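Local coordinates for protein putrescine aminotransferase (Halomonas elongata DSM 2581, PDB 6GWI) that probably transfers amino groups from amines such as putrescine to keto-group acceptors, using bound pyridoxal-5'-phosphate as its cofactor, at residues 342-345 with 346-349; 351-354 with 355-359; 426-429 with 430-433. All coordinates share one frame; numbering follows the deposited sequence.

Contact 1. Residues 342-345 with 346-349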
ATOM      1  N   VAL B 342      -1.274   8.318  27.210  1.00 50.31           N
ATOM      2  CA  VAL B 342       0.043   7.864  26.773  1.00 36.03           C
ATOM      3  C   VAL B 342       0.846   9.017  26.176  1.00 29.73           C
ATOM      4  O   VAL B 342       2.055   9.130  26.415  1.00 35.75           O
ATOM      5  CB  VAL B 342      -0.106   6.691  25.784  1.00 31.18           C
ATOM      6  CG1 VAL B 342       1.240   6.293  25.190  1.00 35.17           C
ATOM      7  CG2 VAL B 342      -0.759   5.489  26.474  1.00 26.04           C
ATOM      8  N   VAL B 343       0.206   9.875  25.379  1.00 32.29           N
ATOM      9  CA  VAL B 343       0.919  11.002  24.776  1.00 27.26           C
ATOM     10  C   VAL B 343       1.421  11.957  25.857  1.00 37.24           C
ATOM     11  O   VAL B 343       2.585  12.366  25.857  1.00 34.59           O
ATOM     12  CB  VAL B 343       0.028  11.729  23.753  1.00 34.08           C
ATOM     13  CG1 VAL B 343       0.780  12.912  23.134  1.00 34.62           C
ATOM     14  CG2 VAL B 343      -0.449  10.764  22.672  1.00 40.10           C
ATOM     15  N   ASP B 344       0.537  12.309  26.806  1.00 31.14           N
ATOM     16  CA  ASP B 344       0.901  13.201  27.904  1.00 52.56           C
ATOM     17  C   ASP B 344       2.114  12.689  28.647  1.00 42.49           C
ATOM     18  O   ASP B 344       2.888  13.464  29.220  1.00 52.44           O
ATOM     19  CB  ASP B 344      -0.237  13.301  28.920  1.00 77.77           C
ATOM     20  CG  ASP B 344      -1.525  13.806  28.334  1.00 67.92           C
ATOM     21  OD1 ASP B 344      -1.500  14.864  27.677  1.00 53.10           O
ATOM     22  OD2 ASP B 344      -2.567  13.147  28.534  1.00 65.25           O
ATOM     23  N   ARG B 345       2.280  11.374  28.638  1.00 43.67           N
ATOM     24  CA  ARG B 345       3.199  10.584  29.444  1.00 52.10           C
ATOM     25  C   ARG B 345       4.584  10.483  28.823  1.00 42.18           C
ATOM     26  O   ARG B 345       5.590  10.587  29.535  1.00 30.75           O
ATOM     27  CB  ARG B 345       2.534   9.224  29.608  1.00 95.56           C
ATOM     28  CG  ARG B 345       3.232   8.147  30.337  1.00120.72           C
ATOM     29  CD  ARG B 345       2.289   6.934  30.345  1.00119.60           C
ATOM     30  NE  ARG B 345       0.960   7.169  30.922  1.00124.40           N
ATOM     31  CZ  ARG B 345       0.678   7.039  32.218  1.00124.74           C
ATOM     32  NH1 ARG B 345       1.639   6.708  33.070  1.00117.83           N
ATOM     33  NH2 ARG B 345      -0.553   7.247  32.668  1.00114.23           N
ATOM     34  N   VAL B 346       4.650  10.284  27.507  1.00 44.56           N
ATOM     35  CA  VAL B 346       5.897  10.481  26.771  1.00 37.60           C
ATOM     36  C   VAL B 346       6.435  11.883  27.028  1.00 31.65           C
ATOM     37  O   VAL B 346       7.624  12.075  27.308  1.00 35.08           O
ATOM     38  CB  VAL B 346       5.659  10.232  25.269  1.00 32.80           C
ATOM     39  CG1 VAL B 346       6.898  10.556  24.444  1.00 40.63           C
ATOM     40  CG2 VAL B 346       5.212   8.792  25.049  1.00 31.38           C
ATOM     41  N   ARG B 347       5.561  12.889  26.925  1.00 27.21           N
ATOM     42  CA  ARG B 347       6.002  14.276  27.023  1.00 37.39           C
ATOM     43  C   ARG B 347       6.460  14.630  28.435  1.00 37.44           C
ATOM     44  O   ARG B 347       7.463  15.333  28.606  1.00 35.70           O
ATOM     45  CB  ARG B 347       4.878  15.218  26.584  1.00 40.43           C
ATOM     46  CG  ARG B 347       5.297  16.681  26.554  1.00 51.98           C
ATOM     47  CD  ARG B 347       4.183  17.606  26.067  1.00 69.64           C
ATOM     48  NE  ARG B 347       2.992  17.554  26.914  1.00 79.21           N
ATOM     49  CZ  ARG B 347       1.852  16.942  26.595  1.00 77.16           C
ATOM     50  NH1 ARG B 347       1.714  16.316  25.433  1.00 70.48           N
ATOM     51  NH2 ARG B 347       0.837  16.964  27.447  1.00 57.70           N
ATOM     52  N   ASP B 348       5.734  14.170  29.460  1.00 50.68           N
ATOM     53  CA  ASP B 348       5.974  14.612  30.828  1.00 46.21           C
ATOM     54  C   ASP B 348       6.746  13.612  31.679  1.00 54.41           C
ATOM     55  O   ASP B 348       7.312  14.009  32.704  1.00 57.86           O
ATOM     56  CB  ASP B 348       4.647  14.917  31.541  1.00 42.21           C
ATOM     57  CG  ASP B 348       3.865  16.033  30.878  1.00 41.92           C
ATOM     58  OD1 ASP B 348       4.484  16.868  30.186  1.00 41.41           O
ATOM     59  OD2 ASP B 348       2.631  16.087  31.069  1.00 41.92           O
ATOM     60  N   ASP B 349       6.785  12.336  31.292  1.00 42.77           N
ATOM     61  CA  ASP B 349       7.379  11.302  32.135  1.00 34.54           C
ATOM     62  C   ASP B 349       8.480  10.553  31.397  1.00 42.06           C
ATOM     63  O   ASP B 349       9.656  10.729  31.725  1.00 37.47           O
ATOM     64  CB  ASP B 349       6.285  10.350  32.624  1.00 46.59           C
ATOM     65  CG  ASP B 349       6.835   9.177  33.413  1.00 49.74           C
ATOM     66  OD1 ASP B 349       8.025   9.214  33.790  1.00 56.74           O
ATOM     67  OD2 ASP B 349       6.078   8.212  33.650  1.00 47.14           O
TER
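Asp344 and Arg347 meet on the solvent side of helix 342-359, where OD1 of Asp344 accepts a hydrogen bond from NH2 of Arg347 at 3.2 Å. The oxygen uses its anti lone pair, turned away from OD2, and the N-H is aimed at it only moderately straight (148°). Carboxylate and guanidinium planes stand 81° apart, so the salt bridge has one prong rather than two. CG of Arg347 lies anti to the backbone N (chi1 -175°), and a bend at chi3 brings the guanidinium back so that CA of Asp344 sits over one of its faces, 3.8 Å from NH2. A long bridge of 3.7 Å from NE of Arg347 to OD1 of Asp348 makes a three-residue network, in which the arginine probably offsets the repulsion of two acids. NH1 of Arg347 is held by the carbonyl of Gly266, which fixes the rotation of the group.

Beneath lies the backbone. Val346 N bonds to Val342 O at 3.0 Å, a carbonyl that also takes Arg345 N; the bond from Asp349 N to Arg345 O is more bent, where the helix widens into a pi-type turn. OD1 of Asp349 is held by a salt bridge to Arg429.

Branched, apolar valines suit the inner side: Val342 packs on Leu425, Val343 on Trp268 and Val346 on Leu375. Charged residues outside and valines inside are the pattern of an amphipathic helix, here one of the C-terminal domain of a class-III, fold-type I aminotransferase.

Contact 2. Residues 351-354 with 355-359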
ATOM      1  N   GLY B 351       9.700  10.638  28.265  1.00 42.19           N
ATOM      2  CA  GLY B 351      10.585  11.425  27.440  1.00 29.68           C
ATOM      3  C   GLY B 351      11.704  12.062  28.236  1.00 39.49           C
ATOM      4  O   GLY B 351      12.890  11.856  27.959  1.00 37.44           O
ATOM      5  N   PRO B 352      11.348  12.867  29.241  1.00 47.02           N
ATOM      6  CA  PRO B 352      12.389  13.434  30.113  1.00 47.60           C
ATOM      7  C   PRO B 352      13.224  12.383  30.817  1.00 34.89           C
ATOM      8  O   PRO B 352      14.430  12.585  31.006  1.00 35.55           O
ATOM      9  CB  PRO B 352      11.581  14.281  31.108  1.00 36.72           C
ATOM     10  CG  PRO B 352      10.363  14.680  30.341  1.00 32.33           C
ATOM     11  CD  PRO B 352      10.032  13.493  29.468  1.00 32.75           C
ATOM     12  N   TYR B 353      12.630  11.248  31.192  1.00 33.48           N
ATOM     13  CA  TYR B 353      13.401  10.216  31.874  1.00 40.83           C
ATOM     14  C   TYR B 353      14.414   9.589  30.925  1.00 41.65           C
ATOM     15  O   TYR B 353      15.581   9.396  31.285  1.00 42.78           O
ATOM     16  CB  TYR B 353      12.467   9.154  32.449  1.00 38.12           C
ATOM     17  CG  TYR B 353      13.188   8.128  33.288  1.00 41.34           C
ATOM     18  CD1 TYR B 353      13.524   8.395  34.607  1.00 37.65           C
ATOM     19  CD2 TYR B 353      13.544   6.896  32.757  1.00 41.77           C
ATOM     20  CE1 TYR B 353      14.186   7.463  35.376  1.00 51.45           C
ATOM     21  CE2 TYR B 353      14.206   5.956  33.519  1.00 35.80           C
ATOM     22  CZ  TYR B 353      14.525   6.245  34.828  1.00 54.90           C
ATOM     23  OH  TYR B 353      15.187   5.311  35.593  1.00 54.28           O
ATOM     24  N   LEU B 354      13.983   9.261  29.704  1.00 41.97           N
ATOM     25  CA  LEU B 354      14.921   8.801  28.686  1.00 44.65           C
ATOM     26  C   LEU B 354      16.041   9.815  28.486  1.00 38.04           C
ATOM     27  O   LEU B 354      17.220   9.451  28.409  1.00 30.62           O
ATOM     28  CB  LEU B 354      14.190   8.547  27.367  1.00 45.40           C
ATOM     29  CG  LEU B 354      15.095   8.250  26.167  1.00 39.62           C
ATOM     30  CD1 LEU B 354      15.868   6.955  26.381  1.00 35.48           C
ATOM     31  CD2 LEU B 354      14.300   8.191  24.870  1.00 47.59           C
ATOM     32  N   ALA B 355      15.683  11.098  28.388  1.00 49.29           N
ATOM     33  CA  ALA B 355      16.667  12.135  28.092  1.00 41.83           C
ATOM     34  C   ALA B 355      17.808  12.130  29.101  1.00 48.57           C
ATOM     35  O   ALA B 355      18.984  12.202  28.725  1.00 42.76           O
ATOM     36  CB  ALA B 355      15.981  13.502  28.067  1.00 46.30           C
ATOM     37  N   GLU B 356      17.484  12.052  30.394  1.00 53.14           N
ATOM     38  CA  GLU B 356      18.535  12.072  31.408  1.00 54.59           C
ATOM     39  C   GLU B 356      19.342  10.778  31.392  1.00 52.37           C
ATOM     40  O   GLU B 356      20.576  10.813  31.481  1.00 51.61           O
ATOM     41  CB  GLU B 356      17.932  12.334  32.791  1.00 68.49           C
ATOM     42  CG  GLU B 356      16.755  11.452  33.168  1.00 71.29           C
ATOM     43  CD  GLU B 356      16.280  11.695  34.591  1.00 68.31           C
ATOM     44  OE1 GLU B 356      15.240  12.366  34.765  1.00 66.36           O
ATOM     45  OE2 GLU B 356      16.960  11.235  35.534  1.00 64.53           O
ATOM     46  N   ARG B 357      18.674   9.629  31.268  1.00 47.32           N
ATOM     47  CA  ARG B 357      19.399   8.365  31.197  1.00 47.25           C
ATOM     48  C   ARG B 357      20.198   8.273  29.902  1.00 57.22           C
ATOM     49  O   ARG B 357      21.328   7.768  29.892  1.00 55.09           O
ATOM     50  CB  ARG B 357      18.423   7.193  31.305  1.00 43.56           C
ATOM     51  CG  ARG B 357      17.679   7.079  32.636  1.00 48.01           C
ATOM     52  CD  ARG B 357      18.610   6.940  33.835  1.00 62.28           C
ATOM     53  NE  ARG B 357      17.899   6.417  35.001  1.00 93.18           N
ATOM     54  CZ  ARG B 357      18.434   6.263  36.210  1.00109.64           C
ATOM     55  NH1 ARG B 357      19.698   6.598  36.434  1.00118.32           N
ATOM     56  NH2 ARG B 357      17.700   5.773  37.200  1.00117.43           N
ATOM     57  N   TRP B 358      19.623   8.753  28.797  1.00 63.06           N
ATOM     58  CA  TRP B 358      20.329   8.769  27.520  1.00 50.72           C
ATOM     59  C   TRP B 358      21.565   9.658  27.582  1.00 52.01           C
ATOM     60  O   TRP B 358      22.610   9.321  27.014  1.00 44.79           O
ATOM     61  CB  TRP B 358      19.378   9.253  26.428  1.00 49.51           C
ATOM     62  CG  TRP B 358      19.740   8.883  25.023  1.00 40.97           C
ATOM     63  CD1 TRP B 358      19.989   9.741  23.991  1.00 33.78           C
ATOM     64  CD2 TRP B 358      19.848   7.561  24.480  1.00 47.39           C
ATOM     65  NE1 TRP B 358      20.258   9.036  22.843  1.00 42.78           N
ATOM     66  CE2 TRP B 358      20.178   7.696  23.117  1.00 43.85           C
ATOM     67  CE3 TRP B 358      19.705   6.277  25.014  1.00 46.42           C
ATOM     68  CZ2 TRP B 358      20.366   6.598  22.283  1.00 38.38           C
ATOM     69  CZ3 TRP B 358      19.898   5.188  24.184  1.00 41.02           C
ATOM     70  CH2 TRP B 358      20.226   5.355  22.834  1.00 34.08           C
ATOM     71  N   ALA B 359      21.460  10.806  28.262  1.00 57.43           N
ATOM     72  CA  ALA B 359      22.577  11.737  28.355  1.00 56.32           C
ATOM     73  C   ALA B 359      23.742  11.183  29.165  1.00 51.04           C
ATOM     74  O   ALA B 359      24.853  11.714  29.066  1.00 48.80           O
ATOM     75  CB  ALA B 359      22.112  13.058  28.970  1.00 62.48           C
TER
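Ala355 N donates to Gly351 O at 2.9 Å and Arg357 N to Tyr353 O at 3.1 Å, the i to i+4 bonds of an alpha helix, kinked at Pro352, whose N has no hydrogen to give to the turn before. This is the later part of an amphipathic helix of the C-terminal aminotransferase domain, carrying an i to i+4 tyrosine-arginine pair on one flank and a leucine-tryptophan pair on the other.

Tyr353 has CG anti to its backbone N (chi1 -174°), which lays the ring alongside the Arg357 chain. The arginine chain, bent at chi2, climbs over it: CG makes a CH-pi contact, 4.1 Å from the ring centroid and offset toward the rim. Its guanidinium does not stack, since its plane is 89° from that of the ring; instead it turns its edge to the phenol, and NH2 of Arg357 donates to OH of Tyr353 at 3.0 Å, with the oxygen in the guanidinium plane. Tyrosine suits the place because it offers both a face for one methylene and a hydroxyl for the charge. Asp433 of helix 429-450 completes the group, hydrogen-bonded to the hydroxyl and salt-bridged to NE of Arg357.

On the buried flank Leu354 and Trp358 run side by side, CD1 of the leucine lying 4.1 Å from CE3 of the indole. Trp358 is fixed at its far end by a bond from NE1 to Ala378 O, while both side chains pack on Ile421. The small Ala355, fitting against Ser372, brings its CB to 3.4 Å from the carbonyl oxygen of Pro352.

Contact 3. Residues 426-429 with 430-433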
ATOM      1  N   VAL B 426       4.739   2.754  25.781  1.00 44.44           N
ATOM      2  CA  VAL B 426       4.364   2.238  27.091  1.00 30.98           C
ATOM      3  C   VAL B 426       5.553   1.609  27.809  1.00 33.23           C
ATOM      4  O   VAL B 426       5.368   0.889  28.796  1.00 33.15           O
ATOM      5  CB  VAL B 426       3.204   1.235  26.979  1.00 28.98           C
ATOM      6  CG1 VAL B 426       1.989   1.903  26.351  1.00 43.37           C
ATOM      7  CG2 VAL B 426       3.625   0.003  26.183  1.00 27.15           C
ATOM      8  N   ILE B 427       6.775   1.859  27.330  1.00 40.42           N
ATOM      9  CA  ILE B 427       7.952   1.298  27.978  1.00 35.13           C
ATOM     10  C   ILE B 427       8.014   1.796  29.413  1.00 42.08           C
ATOM     11  O   ILE B 427       7.712   2.960  29.705  1.00 35.33           O
ATOM     12  CB  ILE B 427       9.221   1.668  27.192  1.00 31.18           C
ATOM     13  CG1 ILE B 427      10.433   0.914  27.750  1.00 34.67           C
ATOM     14  CG2 ILE B 427       9.469   3.175  27.243  1.00 34.97           C
ATOM     15  CD1 ILE B 427      11.699   1.056  26.908  1.00 32.21           C
ATOM     16  N   ARG B 428       8.413   0.913  30.320  1.00 47.29           N
ATOM     17  CA  ARG B 428       8.516   1.280  31.721  1.00 41.37           C
ATOM     18  C   ARG B 428       9.887   1.886  32.000  1.00 33.66           C
ATOM     19  O   ARG B 428      10.842   1.707  31.241  1.00 30.08           O
ATOM     20  CB  ARG B 428       8.304   0.063  32.623  1.00 40.68           C
ATOM     21  CG  ARG B 428       6.858  -0.373  32.792  1.00 53.46           C
ATOM     22  CD  ARG B 428       6.768  -1.552  33.749  1.00 86.90           C
ATOM     23  NE  ARG B 428       5.607  -1.471  34.631  1.00 96.76           N
ATOM     24  CZ  ARG B 428       5.515  -0.654  35.677  1.00100.06           C
ATOM     25  NH1 ARG B 428       6.514   0.166  35.976  1.00 96.34           N
ATOM     26  NH2 ARG B 428       4.420  -0.653  36.425  1.00 94.56           N
ATOM     27  N   ARG B 429       9.967   2.627  33.106  1.00 33.95           N
ATOM     28  CA  ARG B 429      11.220   3.276  33.470  1.00 46.20           C
ATOM     29  C   ARG B 429      12.316   2.250  33.723  1.00 38.42           C
ATOM     30  O   ARG B 429      13.470   2.455  33.327  1.00 32.56           O
ATOM     31  CB  ARG B 429      11.008   4.163  34.691  1.00 41.39           C
ATOM     32  CG  ARG B 429      10.371   5.492  34.351  1.00 45.96           C
ATOM     33  CD  ARG B 429      10.169   6.322  35.593  1.00 55.81           C
ATOM     34  NE  ARG B 429       9.828   7.701  35.274  1.00 59.21           N
ATOM     35  CZ  ARG B 429       9.950   8.710  36.127  1.00 70.57           C
ATOM     36  NH1 ARG B 429      10.398   8.490  37.356  1.00 72.69           N
ATOM     37  NH2 ARG B 429       9.622   9.939  35.751  1.00 76.01           N
ATOM     38  N   GLU B 430      11.983   1.149  34.403  1.00 35.75           N
ATOM     39  CA  GLU B 430      12.967   0.093  34.601  1.00 54.59           C
ATOM     40  C   GLU B 430      13.407  -0.499  33.268  1.00 50.71           C
ATOM     41  O   GLU B 430      14.566  -0.906  33.120  1.00 34.05           O
ATOM     42  CB  GLU B 430      12.397  -1.000  35.511  1.00 73.59           C
ATOM     43  CG  GLU B 430      10.949  -1.407  35.224  1.00 83.27           C
ATOM     44  CD  GLU B 430       9.939  -0.665  36.089  1.00 71.02           C
ATOM     45  OE1 GLU B 430       9.886   0.582  36.020  1.00 51.89           O
ATOM     46  OE2 GLU B 430       9.202  -1.334  36.846  1.00 66.39           O
ATOM     47  N   GLU B 431      12.508  -0.532  32.278  1.00 55.14           N
ATOM     48  CA  GLU B 431      12.871  -1.028  30.955  1.00 44.75           C
ATOM     49  C   GLU B 431      13.731  -0.023  30.193  1.00 34.13           C
ATOM     50  O   GLU B 431      14.600  -0.427  29.413  1.00 33.39           O
ATOM     51  CB  GLU B 431      11.603  -1.384  30.172  1.00 37.68           C
ATOM     52  CG  GLU B 431      10.893  -2.617  30.737  1.00 32.58           C
ATOM     53  CD  GLU B 431       9.460  -2.771  30.264  1.00 38.42           C
ATOM     54  OE1 GLU B 431       8.899  -1.814  29.691  1.00 37.69           O
ATOM     55  OE2 GLU B 431       8.890  -3.861  30.478  1.00 42.96           O
ATOM     56  N   ILE B 432      13.524   1.279  30.410  1.00 36.76           N
ATOM     57  CA  ILE B 432      14.448   2.268  29.857  1.00 40.43           C
ATOM     58  C   ILE B 432      15.830   2.101  30.475  1.00 45.19           C
ATOM     59  O   ILE B 432      16.852   2.208  29.785  1.00 36.13           O
ATOM     60  CB  ILE B 432      13.908   3.698  30.060  1.00 44.41           C
ATOM     61  CG1 ILE B 432      12.762   3.971  29.083  1.00 46.06           C
ATOM     62  CG2 ILE B 432      15.030   4.728  29.882  1.00 35.60           C
ATOM     63  CD1 ILE B 432      11.989   5.244  29.377  1.00 59.70           C
ATOM     64  N   ASP B 433      15.884   1.860  31.789  1.00 39.49           N
ATOM     65  CA  ASP B 433      17.159   1.600  32.451  1.00 38.70           C
ATOM     66  C   ASP B 433      17.888   0.435  31.796  1.00 36.65           C
ATOM     67  O   ASP B 433      19.088   0.520  31.507  1.00 33.47           O
ATOM     68  CB  ASP B 433      16.931   1.309  33.935  1.00 52.34           C
ATOM     69  CG  ASP B 433      16.550   2.543  34.724  1.00 50.91           C
ATOM     70  OD1 ASP B 433      16.856   3.665  34.269  1.00 44.48           O
ATOM     71  OD2 ASP B 433      15.938   2.390  35.801  1.00 46.15           O
TER
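Glu431 folds back to the start of helix 429-450 and takes the backbone N-H of Arg428 on its OE1 at 2.8 Å. The bond is nearly straight (172°), although the donor approaches from above the carboxylate plane. CG of Glu431 stands anti to its carbonyl carbon (chi1 -69°), and the chain beyond is extended, which lays the carboxylate back beside Arg428. Arg428 is the N-cap residue and Glu431 the third residue of the helix, so this is the glutamate half of a capping box; the arginine side chain has no acceptor for the other half. An alanine in place of Glu431 removes the carboxylate and would probably leave the Arg428 N-H without this acceptor, the loop end of the helix less firmly tied. Arg428 O is satisfied in turn by Ile432 N at 2.8 Å, in the carbonyl plane, and Arg429 O by Asp433 N.

The cap is joined by a hydrophobic staple: Ile427, just before the N-cap, meets Ile432 across the first turn, the two side chains crossing at about a right angle with CD1 of Ile427 3.8 Å from CG1 of Ile432. CG1 of Ile427 also lies 3.5 Å from CB of Glu431, and the loop residue Val39 touches both Ile427 and Glu431.

On the solvent side Arg428 and Glu430 run side by side. NH1 of Arg428 is 3.2 Å from OE2 of Glu430, but that oxygen lies well out of the guanidinium plane, so charge alone binds them. Acids at Glu430 and Glu431 probably suit the positive end of the helix dipole. Arg429 points elsewhere, to a salt bridge with Asp349, and OD1 of Asp433 is taken up by Tyr353 OH and Arg357 NE.

In the fold
Contacts 1 and 2 follow each other along helix 342-359, their centres about 13 Å apart, and are joined by a probable hydrogen bond from Gly351 N to Val346 O (2.7 Å). Contact 3 starts the neighbouring helix 429-450 and ties to both: NH2 of Arg429 reaches OD1 of Asp349 in contact 1 at 2.6 Å, and OD1 of Asp433 lies 2.7 Å from OH of Tyr353 and 3.0 Å from NE of Arg357 in contact 2. None of the segments contributes a residue to the pyridoxal-5'-phosphate pocket; contact 1 meets the loop at Gly266 and Trp268, seven or more residues along the chain from the pocket residue Ile259.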